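Local coordinates for protein Old Yellow Enzyme (Pichia, PDB 6AGZ) that probably reduces enone compounds asymmetrically, as a flavin mononucleotide-binding oxidoreductase of the old yellow enzyme family, built on a TIM barrel, at residues R38-S41 with D42-T46; I161-T164 with K165-V169; E185-A189 with H190-L194; L266-L269 with E270-A273. All blocks are in the same frame, centred on the assembly; numbering follows the deposited sequence.

Contact 1 (R38-S41 with D42-T46)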
loop_
_atom_site.group_PDB
_atom_site.type_symbol
_atom_site.label_atom_id
_atom_site.label_comp_id
_atom_site.label_asym_id
_atom_site.label_seq_id
_atom_site.Cartn_x
_atom_site.Cartn_y
_atom_site.Cartn_z
ATOM N N ARG A 38 6.032 22.706 29.000
ATOM C CA ARG A 38 5.634 23.748 29.938
ATOM C C ARG A 38 4.891 23.184 31.144
ATOM O O ARG A 38 4.160 23.918 31.819
ATOM C CB ARG A 38 4.790 24.813 29.237
ATOM C CG ARG A 38 5.578 26.040 28.790
ATOM C CD ARG A 38 6.524 25.721 27.642
ATOM N NE ARG A 38 7.141 26.925 27.090
ATOM C CZ ARG A 38 7.810 26.964 25.942
ATOM N NH1 ARG A 38 7.949 25.864 25.215
ATOM N NH2 ARG A 38 8.340 28.104 25.517
ATOM N N ASN A 39 5.057 21.896 31.423
ATOM C CA ASN A 39 4.560 21.296 32.649
ATOM C C ASN A 39 5.584 21.484 33.763
ATOM O O ASN A 39 6.729 21.877 33.530
ATOM C CB ASN A 39 4.267 19.808 32.447
ATOM C CG ASN A 39 3.298 19.546 31.313
ATOM O OD1 ASN A 39 2.102 19.358 31.534
ATOM N ND2 ASN A 39 3.812 19.526 30.087
ATOM N N THR A 40 5.163 21.194 34.989
ATOM C CA THR A 40 6.093 21.235 36.105
ATOM C C THR A 40 7.089 20.082 35.998
ATOM O O THR A 40 6.938 19.163 35.187
ATOM C CB THR A 40 5.347 21.159 37.437
ATOM O OG1 THR A 40 4.667 19.902 37.535
ATOM C CG2 THR A 40 4.332 22.287 37.546
ATOM N N SER A 41 8.129 20.137 36.835
ATOM C CA SER A 41 9.031 18.996 36.946
ATOM C C SER A 41 8.307 17.764 37.471
ATOM O O SER A 41 8.795 16.643 37.289
ATOM C CB SER A 41 10.215 19.341 37.851
ATOM O OG SER A 41 9.807 19.475 39.201
ATOM N N ASP A 42 7.153 17.954 38.111
ATOM C CA ASP A 42 6.274 16.876 38.540
ATOM C C ASP A 42 5.379 16.364 37.420
ATOM O O ASP A 42 4.549 15.481 37.671
ATOM C CB ASP A 42 5.404 17.352 39.706
ATOM C CG ASP A 42 5.721 16.639 40.998
ATOM O OD1 ASP A 42 6.754 15.939 41.051
ATOM O OD2 ASP A 42 4.940 16.782 41.962
ATOM N N PHE A 43 5.522 16.908 36.208
ATOM C CA PHE A 43 4.699 16.550 35.050
ATOM C C PHE A 43 3.234 16.940 35.259
ATOM O O PHE A 43 2.323 16.225 34.841
ATOM C CB PHE A 43 4.825 15.063 34.704
ATOM C CG PHE A 43 6.233 14.547 34.764
ATOM C CD1 PHE A 43 7.176 14.946 33.830
ATOM C CD2 PHE A 43 6.617 13.661 35.757
ATOM C CE1 PHE A 43 8.474 14.473 33.887
ATOM C CE2 PHE A 43 7.911 13.183 35.819
ATOM C CZ PHE A 43 8.842 13.589 34.884
ATOM N N VAL A 44 3.009 18.086 35.900
ATOM C CA VAL A 44 1.672 18.609 36.157
ATOM C C VAL A 44 1.429 19.797 35.235
ATOM O O VAL A 44 2.308 20.649 35.057
ATOM C CB VAL A 44 1.501 19.014 37.634
ATOM C CG1 VAL A 44 0.085 19.506 37.899
ATOM C CG2 VAL A 44 1.845 17.846 38.549
ATOM N N ALA A 45 0.234 19.851 34.648
ATOM C CA ALA A 45 -0.118 20.953 33.765
ATOM C C ALA A 45 -0.183 22.262 34.543
ATOM O O ALA A 45 -0.536 22.293 35.725
ATOM C CB ALA A 45 -1.456 20.682 33.076
ATOM N N THR A 46 0.155 23.354 33.865
ATOM C CA THR A 46 0.325 24.647 34.507
ATOM C C THR A 46 -0.722 25.648 34.030
ATOM O O THR A 46 -1.406 25.443 33.022
ATOM C CB THR A 46 1.727 25.208 34.243
ATOM O OG1 THR A 46 1.958 25.282 32.831
ATOM C CG2 THR A 46 2.783 24.316 34.879
HETATM O O HOH W 1 0.778 17.176 32.688
#
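Two backbone N-H groups converge on the hydroxyl oxygen of T40: V44 N donates to T40 OG1 over 3.0 Å, and D42 N reaches T40 OG1 more weakly at 3.2 Å. Set between the backbone N and the carbonyl carbon (chi1 63°), the hydroxyl points into the turn toward V44 N and D42 N. From T40 to F43 the backbone makes a type I beta turn, closed by F43 N on T40 O at 2.9 Å. The turn folds the loop between barrel strand 29-31 and helix 47-57 back on itself, and T40 N completes the return with a bond to V44 O at 2.9 Å. A valine in place of T40 would probably leave the N-H groups of V44 and D42 without their side-chain acceptor. The F43 ring carries S41 O over the centre of one face, 3.7 Å above its plane. Water 1 lies 2.8 Å from both N39 OD1 and F43 O, while N39 ND2 turns to E67. Where the loop meets helix 47-57, T46 occupies the N-cap position; T46 OG1 donates to R38 O at 2.8 Å, and T46 CG2 slides past T40 CG2 at 3.7 Å.

Contact 2 (I161-T164 with K165-V169)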
loop_
_atom_site.group_PDB
_atom_site.type_symbol
_atom_site.label_atom_id
_atom_site.label_comp_id
_atom_site.label_asym_id
_atom_site.label_seq_id
_atom_site.Cartn_x
_atom_site.Cartn_y
_atom_site.Cartn_z
ATOM N N ILE A 161 5.063 -5.837 28.495
ATOM C CA ILE A 161 4.140 -5.506 27.413
ATOM C C ILE A 161 2.703 -5.516 27.921
ATOM O O ILE A 161 1.914 -4.603 27.633
ATOM C CB ILE A 161 4.334 -6.475 26.232
ATOM C CG1 ILE A 161 5.725 -6.286 25.618
ATOM C CG2 ILE A 161 3.249 -6.273 25.184
ATOM C CD1 ILE A 161 6.069 -7.298 24.545
ATOM N N GLU A 162 2.341 -6.551 28.684
ATOM C CA GLU A 162 1.030 -6.583 29.329
ATOM C C GLU A 162 0.803 -5.330 30.168
ATOM O O GLU A 162 -0.259 -4.697 30.098
ATOM C CB GLU A 162 0.911 -7.837 30.198
ATOM C CG GLU A 162 0.857 -9.135 29.414
ATOM C CD GLU A 162 -0.453 -9.306 28.673
ATOM O OE1 GLU A 162 -1.518 -9.213 29.319
ATOM O OE2 GLU A 162 -0.420 -9.525 27.444
ATOM N N GLN A 163 1.806 -4.956 30.967
ATOM C CA GLN A 163 1.690 -3.758 31.791
ATOM C C GLN A 163 1.560 -2.508 30.932
ATOM O O GLN A 163 0.872 -1.556 31.313
ATOM C CB GLN A 163 2.893 -3.642 32.726
ATOM C CG GLN A 163 2.734 -2.573 33.793
ATOM C CD GLN A 163 1.542 -2.834 34.693
ATOM O OE1 GLN A 163 1.380 -3.932 35.225
ATOM N NE2 GLN A 163 0.696 -1.824 34.863
ATOM N N THR A 164 2.222 -2.487 29.772
ATOM C CA THR A 164 2.057 -1.368 28.850
ATOM C C THR A 164 0.608 -1.251 28.393
ATOM O O THR A 164 0.030 -0.156 28.385
ATOM C CB THR A 164 2.991 -1.529 27.650
ATOM O OG1 THR A 164 4.351 -1.426 28.084
ATOM C CG2 THR A 164 2.715 -0.455 26.609
ATOM N N LYS A 165 0.000 -2.380 28.016
ATOM C CA LYS A 165 -1.402 -2.370 27.609
ATOM C C LYS A 165 -2.299 -1.852 28.730
ATOM O O LYS A 165 -3.120 -0.946 28.522
ATOM C CB LYS A 165 -1.823 -3.775 27.180
ATOM C CG LYS A 165 -0.914 -4.388 26.125
ATOM C CD LYS A 165 -0.927 -5.905 26.188
ATOM C CE LYS A 165 -1.951 -6.488 25.232
ATOM N NZ LYS A 165 -2.019 -7.972 25.336
ATOM N N LYS A 166 -2.143 -2.412 29.935
ATOM C CA LYS A 166 -2.958 -1.970 31.064
ATOM C C LYS A 166 -2.770 -0.482 31.340
ATOM O O LYS A 166 -3.731 0.225 31.669
ATOM C CB LYS A 166 -2.624 -2.797 32.305
ATOM C CG LYS A 166 -2.880 -4.287 32.140
ATOM C CD LYS A 166 -2.574 -5.054 33.416
ATOM C CE LYS A 166 -2.756 -6.551 33.214
ATOM N NZ LYS A 166 -2.190 -7.340 34.345
ATOM N N ASP A 167 -1.538 0.015 31.201
ATOM C CA ASP A 167 -1.281 1.435 31.419
ATOM C C ASP A 167 -1.978 2.291 30.369
ATOM O O ASP A 167 -2.503 3.364 30.687
ATOM C CB ASP A 167 0.223 1.709 31.416
ATOM C CG ASP A 167 0.926 1.139 32.632
ATOM O OD1 ASP A 167 0.234 0.766 33.602
ATOM O OD2 ASP A 167 2.173 1.069 32.617
ATOM N N TYR A 168 -1.981 1.840 29.111
ATOM C CA TYR A 168 -2.737 2.549 28.083
ATOM C C TYR A 168 -4.217 2.610 28.436
ATOM O O TYR A 168 -4.859 3.657 28.273
ATOM C CB TYR A 168 -2.544 1.881 26.722
ATOM C CG TYR A 168 -1.391 2.423 25.909
ATOM C CD1 TYR A 168 -0.219 1.693 25.756
ATOM C CD2 TYR A 168 -1.477 3.661 25.284
ATOM C CE1 TYR A 168 0.836 2.181 25.007
ATOM C CE2 TYR A 168 -0.427 4.159 24.533
ATOM C CZ TYR A 168 0.727 3.414 24.398
ATOM O OH TYR A 168 1.775 3.903 23.652
ATOM N N VAL A 169 -4.778 1.499 28.921
ATOM C CA VAL A 169 -6.192 1.487 29.293
ATOM C C VAL A 169 -6.455 2.475 30.424
ATOM O O VAL A 169 -7.413 3.260 30.379
ATOM C CB VAL A 169 -6.636 0.063 29.674
ATOM C CG1 VAL A 169 -8.067 0.075 30.191
ATOM C CG2 VAL A 169 -6.505 -0.864 28.479
HETATM O O HOH W 2 0.414 -6.471 33.995
#
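K165 lays its aliphatic chain along the preceding turn of its own helix, a local arrangement in which T164 and E162 are the other main participants. K165 CG passes 3.2 Å from I161 O and K165 CD lies close to the same carbonyl, before a bend at chi3 (94°) turns the chain toward E162. There the two side chains run side by side, pointing the same way, and K165 NZ forms a salt bridge with E162 OE2 at 3.1 Å, arriving from above the carboxylate plane. E162 is itself bent at chi2 (-71°), which brings its acid back to meet the amine. Because K165 NZ also pairs with E222 of helix 218-231, a methionine here would probably leave both acids without their shared positive mate. T164 lies beside Y168, whose ring also meets F75; T164 CG2 touches Y168 CE1 at 3.6 Å, while the T164 hydroxyl bonds to Q160 O one turn earlier. On another side of the helix, Q163 NE2 donates to D167 OD1 at 2.9 Å; the acceptor is nearly in the amide plane, but the carboxylate is turned 51° from it. Water 2 connects Q163 OE1 with K166 NZ. All of this belongs to helix 158-179, which precedes barrel strand 183-187 and packs on helix 218-231 through I161, K165, Y168 and V169.

Contact 3 (E185-A189 with H190-L194). With FMN (flavin mononucleotide), chain C.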
loop_
_atom_site.group_PDB
_atom_site.type_symbol
_atom_site.label_atom_id
_atom_site.label_comp_id
_atom_site.label_asym_id
_atom_site.label_seq_id
_atom_site.Cartn_x
_atom_site.Cartn_y
_atom_site.Cartn_z
ATOM N N GLU A 185 -5.869 9.929 21.677
ATOM C CA GLU A 185 -5.143 9.626 20.450
ATOM C C GLU A 185 -3.894 8.827 20.787
ATOM O O GLU A 185 -3.050 9.281 21.567
ATOM C CB GLU A 185 -4.774 10.900 19.690
ATOM C CG GLU A 185 -3.889 10.642 18.479
ATOM C CD GLU A 185 -3.553 11.906 17.717
ATOM O OE1 GLU A 185 -4.412 12.811 17.654
ATOM O OE2 GLU A 185 -2.428 11.998 17.184
ATOM N N VAL A 186 -3.777 7.645 20.195
ATOM C CA VAL A 186 -2.627 6.780 20.421
ATOM C C VAL A 186 -1.501 7.234 19.499
ATOM O O VAL A 186 -1.611 7.150 18.272
ATOM C CB VAL A 186 -2.984 5.309 20.191
ATOM C CG1 VAL A 186 -1.744 4.465 20.222
ATOM C CG2 VAL A 186 -3.967 4.839 21.253
ATOM N N HIS A 187 -0.420 7.739 20.093
ATOM C CA HIS A 187 0.766 8.145 19.347
ATOM C C HIS A 187 1.528 6.890 18.941
ATOM O O HIS A 187 2.106 6.203 19.789
ATOM C CB HIS A 187 1.634 9.074 20.191
ATOM C CG HIS A 187 2.719 9.766 19.424
ATOM N ND1 HIS A 187 3.153 9.335 18.188
ATOM C CD2 HIS A 187 3.459 10.860 19.722
ATOM C CE1 HIS A 187 4.113 10.135 17.758
ATOM N NE2 HIS A 187 4.317 11.068 18.669
ATOM N N SER A 188 1.521 6.583 17.648
ATOM C CA SER A 188 2.207 5.418 17.106
ATOM C C SER A 188 3.109 5.825 15.954
ATOM O O SER A 188 3.252 5.103 14.962
ATOM C CB SER A 188 1.207 4.353 16.661
ATOM O OG SER A 188 1.868 3.165 16.263
ATOM N N ALA A 189 3.737 6.994 16.068
ATOM C CA ALA A 189 4.529 7.565 14.992
ATOM C C ALA A 189 5.872 8.048 15.525
ATOM O O ALA A 189 6.130 8.043 16.732
ATOM C CB ALA A 189 3.783 8.724 14.315
ATOM N N HIS A 190 6.737 8.445 14.589
ATOM C CA HIS A 190 7.951 9.209 14.886
ATOM C C HIS A 190 8.933 8.429 15.760
ATOM O O HIS A 190 9.632 9.001 16.599
ATOM C CB HIS A 190 7.605 10.553 15.528
ATOM C CG HIS A 190 6.825 11.464 14.632
ATOM N ND1 HIS A 190 5.869 12.337 15.106
ATOM C CD2 HIS A 190 6.861 11.639 13.289
ATOM C CE1 HIS A 190 5.349 13.008 14.094
ATOM N NE2 HIS A 190 5.934 12.605 12.981
ATOM N N GLY A 191 9.002 7.116 15.554
ATOM C CA GLY A 191 10.033 6.328 16.201
ATOM C C GLY A 191 9.894 6.158 17.695
ATOM O O GLY A 191 10.865 5.780 18.356
ATOM N N TYR A 192 8.723 6.443 18.257
ATOM C CA TYR A 192 8.479 6.167 19.665
ATOM C C TYR A 192 8.040 4.707 19.799
ATOM O O TYR A 192 8.049 3.951 18.824
ATOM C CB TYR A 192 7.493 7.187 20.231
ATOM C CG TYR A 192 8.026 8.606 20.156
ATOM C CD1 TYR A 192 7.586 9.487 19.175
ATOM C CD2 TYR A 192 8.997 9.052 21.046
ATOM C CE1 TYR A 192 8.082 10.779 19.096
ATOM C CE2 TYR A 192 9.499 10.341 20.974
ATOM C CZ TYR A 192 9.039 11.199 19.998
ATOM O OH TYR A 192 9.535 12.482 19.922
ATOM N N LEU A 193 7.647 4.295 21.012
ATOM C CA LEU A 193 7.588 2.871 21.352
ATOM C C LEU A 193 6.782 2.058 20.342
ATOM O O LEU A 193 7.271 1.058 19.800
ATOM C CB LEU A 193 7.005 2.684 22.753
ATOM C CG LEU A 193 7.011 1.212 23.184
ATOM C CD1 LEU A 193 8.416 0.764 23.569
ATOM C CD2 LEU A 193 6.026 0.939 24.308
ATOM N N LEU A 194 5.538 2.463 20.087
ATOM C CA LEU A 194 4.684 1.677 19.201
ATOM C C LEU A 194 5.254 1.628 17.790
ATOM O O LEU A 194 5.259 0.569 17.148
ATOM C CB LEU A 194 3.268 2.247 19.195
ATOM C CG LEU A 194 2.657 2.513 20.571
ATOM C CD1 LEU A 194 1.179 2.724 20.419
ATOM C CD2 LEU A 194 2.927 1.380 21.544
HETATM N N1 FMN C . 3.549 15.342 16.726
HETATM C C2 FMN C . 3.035 14.377 17.571
HETATM O O2 FMN C . 2.395 13.433 17.109
HETATM N N3 FMN C . 3.239 14.465 18.933
HETATM C C4 FMN C . 3.956 15.521 19.452
HETATM O O4 FMN C . 4.142 15.608 20.665
HETATM C C4A FMN C . 4.472 16.492 18.604
HETATM N N5 FMN C . 5.188 17.544 19.127
HETATM C C5A FMN C . 5.701 18.514 18.293
HETATM C C6 FMN C . 6.422 19.572 18.829
HETATM C C7 FMN C . 6.944 20.553 17.995
HETATM C C7M FMN C . 7.719 21.696 18.576
HETATM C C8 FMN C . 6.745 20.475 16.623
HETATM C C8M FMN C . 7.308 21.534 15.721
HETATM C C9 FMN C . 6.026 19.415 16.088
HETATM C C9A FMN C . 5.499 18.431 16.920
HETATM N N10 FMN C . 4.782 17.372 16.392
HETATM C C10 FMN C . 4.269 16.403 17.235
HETATM C "C1'" FMN C . 4.550 17.282 14.910
HETATM C "C2'" FMN C . 3.319 18.132 14.582
HETATM O "O2'" FMN C . 2.196 17.599 15.249
HETATM C "C3'" FMN C . 3.036 18.234 13.085
HETATM O "O3'" FMN C . 2.728 16.962 12.563
HETATM C "C4'" FMN C . 4.225 18.833 12.340
HETATM O "O4'" FMN C . 4.678 19.983 13.018
HETATM C "C5'" FMN C . 3.862 19.222 10.913
HETATM O "O5'" FMN C . 2.753 20.092 10.928
HETATM P P FMN C . 2.941 21.648 10.559
HETATM O O1P FMN C . 3.649 21.756 9.229
HETATM O O2P FMN C . 1.592 22.319 10.465
HETATM O O3P FMN C . 3.762 22.313 11.637
HETATM O O HOH W 3 4.667 5.328 21.265
#
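Strand 183-187 of the TIM barrel ends in the flavin pocket, where H187, H190 and Y192 form an aromatic cluster round the turn that leads to helix 193-198. The edge of Y192 approaches the face of H187 in an offset edge-to-face pair, with centroids 5.2 Å apart and planes at 66°. H187 and H190 meet rim to rim instead, their planes nearly perpendicular. FMN O2 lies over one face of H187, 3.4 Å from H187 NE2, whereas FMN N1 stands at the edge of the H190 ring, 4.0 Å from H190 CE1. Both histidines line the flavin site, and such a pair commonly binds substrate in old yellow enzymes; here that role is inferred. H187 CG, anti to the backbone N (chi1 -168°), carries the ring to the flavin, and A189 N donates to H187 ND1 at 3.2 Å near the ring plane. A189 CB sits over a face of H190 as a CH-pi contact. The type I' turn from A189 to Y192 is closed by a weak bond, Y192 N to A189 O at 3.4 Å. S188 OG is buried without a polar partner against L194 CB, and V186 CG1 presses tightly on L194 CD1 at 3.4 Å.

Contact 4 (L266-L269 with E270-A273)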
loop_
_atom_site.group_PDB
_atom_site.type_symbol
_atom_site.label_atom_id
_atom_site.label_comp_id
_atom_site.label_asym_id
_atom_site.label_seq_id
_atom_site.Cartn_x
_atom_site.Cartn_y
_atom_site.Cartn_z
ATOM N N LEU A 266 -3.705 -0.023 8.520
ATOM C CA LEU A 266 -4.907 0.682 8.084
ATOM C C LEU A 266 -6.016 -0.290 7.709
ATOM O O LEU A 266 -7.192 -0.046 8.006
ATOM C CB LEU A 266 -4.580 1.593 6.903
ATOM C CG LEU A 266 -3.731 2.828 7.194
ATOM C CD1 LEU A 266 -3.392 3.525 5.898
ATOM C CD2 LEU A 266 -4.466 3.770 8.134
ATOM N N SER A 267 -5.661 -1.394 7.045
ATOM C CA SER A 267 -6.661 -2.398 6.697
ATOM C C SER A 267 -7.329 -2.967 7.942
ATOM O O SER A 267 -8.541 -3.216 7.946
ATOM C CB SER A 267 -6.019 -3.515 5.874
ATOM O OG SER A 267 -6.974 -4.503 5.523
ATOM N N GLU A 268 -6.556 -3.174 9.010
ATOM C CA GLU A 268 -7.128 -3.717 10.238
ATOM C C GLU A 268 -8.029 -2.701 10.928
ATOM O O GLU A 268 -9.099 -3.059 11.439
ATOM C CB GLU A 268 -6.010 -4.174 11.173
ATOM C CG GLU A 268 -5.405 -5.506 10.776
ATOM C CD GLU A 268 -6.389 -6.647 10.925
ATOM O OE1 GLU A 268 -6.720 -6.997 12.076
ATOM O OE2 GLU A 268 -6.845 -7.184 9.892
ATOM N N LEU A 269 -7.619 -1.429 10.952
ATOM C CA LEU A 269 -8.482 -0.401 11.527
ATOM C C LEU A 269 -9.789 -0.283 10.749
ATOM O O LEU A 269 -10.870 -0.168 11.343
ATOM C CB LEU A 269 -7.747 0.939 11.564
ATOM C CG LEU A 269 -6.456 0.970 12.385
ATOM C CD1 LEU A 269 -5.810 2.346 12.319
ATOM C CD2 LEU A 269 -6.725 0.565 13.828
ATOM N N GLU A 270 -9.711 -0.328 9.416
ATOM C CA GLU A 270 -10.918 -0.285 8.600
ATOM C C GLU A 270 -11.777 -1.528 8.801
ATOM O O GLU A 270 -13.005 -1.449 8.702
ATOM C CB GLU A 270 -10.553 -0.124 7.124
ATOM C CG GLU A 270 -11.752 -0.000 6.193
ATOM C CD GLU A 270 -12.553 1.266 6.436
ATOM O OE1 GLU A 270 -11.957 2.274 6.869
ATOM O OE2 GLU A 270 -13.779 1.253 6.194
ATOM N N ARG A 271 -11.156 -2.679 9.074
ATOM C CA ARG A 271 -11.935 -3.880 9.366
ATOM C C ARG A 271 -12.686 -3.737 10.682
ATOM O O ARG A 271 -13.866 -4.100 10.774
ATOM C CB ARG A 271 -11.026 -5.110 9.396
ATOM C CG ARG A 271 -11.727 -6.388 9.846
ATOM C CD ARG A 271 -10.878 -7.626 9.586
ATOM N NE ARG A 271 -9.800 -7.780 10.559
ATOM C CZ ARG A 271 -9.956 -8.296 11.775
ATOM N NH1 ARG A 271 -11.150 -8.709 12.178
ATOM N NH2 ARG A 271 -8.916 -8.398 12.591
ATOM N N ARG A 272 -12.017 -3.211 11.711
ATOM C CA ARG A 272 -12.706 -2.928 12.965
ATOM C C ARG A 272 -13.852 -1.950 12.751
ATOM O O ARG A 272 -14.918 -2.088 13.363
ATOM C CB ARG A 272 -11.715 -2.385 13.995
ATOM C CG ARG A 272 -10.836 -3.459 14.603
ATOM C CD ARG A 272 -9.528 -2.891 15.125
ATOM N NE ARG A 272 -8.755 -3.909 15.831
ATOM C CZ ARG A 272 -8.023 -4.841 15.230
ATOM N NH1 ARG A 272 -7.961 -4.889 13.906
ATOM N NH2 ARG A 272 -7.352 -5.728 15.952
ATOM N N ALA A 273 -13.655 -0.958 11.880
ATOM C CA ALA A 273 -14.745 -0.046 11.549
ATOM C C ALA A 273 -15.888 -0.781 10.857
ATOM O O ALA A 273 -17.064 -0.501 11.117
ATOM C CB ALA A 273 -14.224 1.089 10.672
HETATM O O HOH W 4 -5.899 -7.721 14.510
#
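The guanidinium groups of R271 and R272 both present an edge to E268, whose carboxylate ties them into a salt-bridge network on helix 258-274. R271 offers its side bearing NE and NH2 and takes one oxygen with each: NH2 reaches E268 OE1 at 2.7 Å on the syn side, and R271 NE reaches E268 OE2 at 3.1 Å from above the carboxylate plane. The two planes are 42° apart, so the grip is two-pronged but twisted. R271 runs out extended from its backbone until a bend at chi3 (77°) swings the guanidinium beside the acid, where the side chains point the same way. R272 crosses at a steeper tilt, its plane 79° from the carboxylate. Its NH1 donates to E268 OE1 at 3.1 Å and, weakly, to E268 O at 3.3 Å, so one nitrogen touches both the side chain and the main chain of the same residue. The doubled positive charge at E268 OE1 would probably favour the ionised acid. R272 has a stronger partner in D225 of helix 218-231, which joins the network to the adjoining helix. L266 and L269 turn instead to the barrel, packing on strand 236-240, and S267 OG bonds to H257 of the second subunit. Water 4 links E268 and R272 once more, donating to E268 OE1 at 2.7 Å and accepting from R272 NH2 at 2.9 Å.

In the fold
The four contacts follow one another along a single TIM-barrel chain, each complete before the next begins. Contact 1 lies in the loop after the first barrel strand, contact 2 on the helix before the fourth, contact 3 at the end of that fourth strand, and contact 4 on helix 258-274, between the fifth and sixth strands. Contacts 2 and 3 alone touch, their centres 14 Å apart, where Y168 OH packs on L194 CD2 at 3.5 Å. Contacts 1 and 4 lie on opposite sides of the chain's centre, 36 Å apart between centres. Helix 218-231 packs against parts of contacts 2, 3 and 4, and contact 4 also reaches the second subunit.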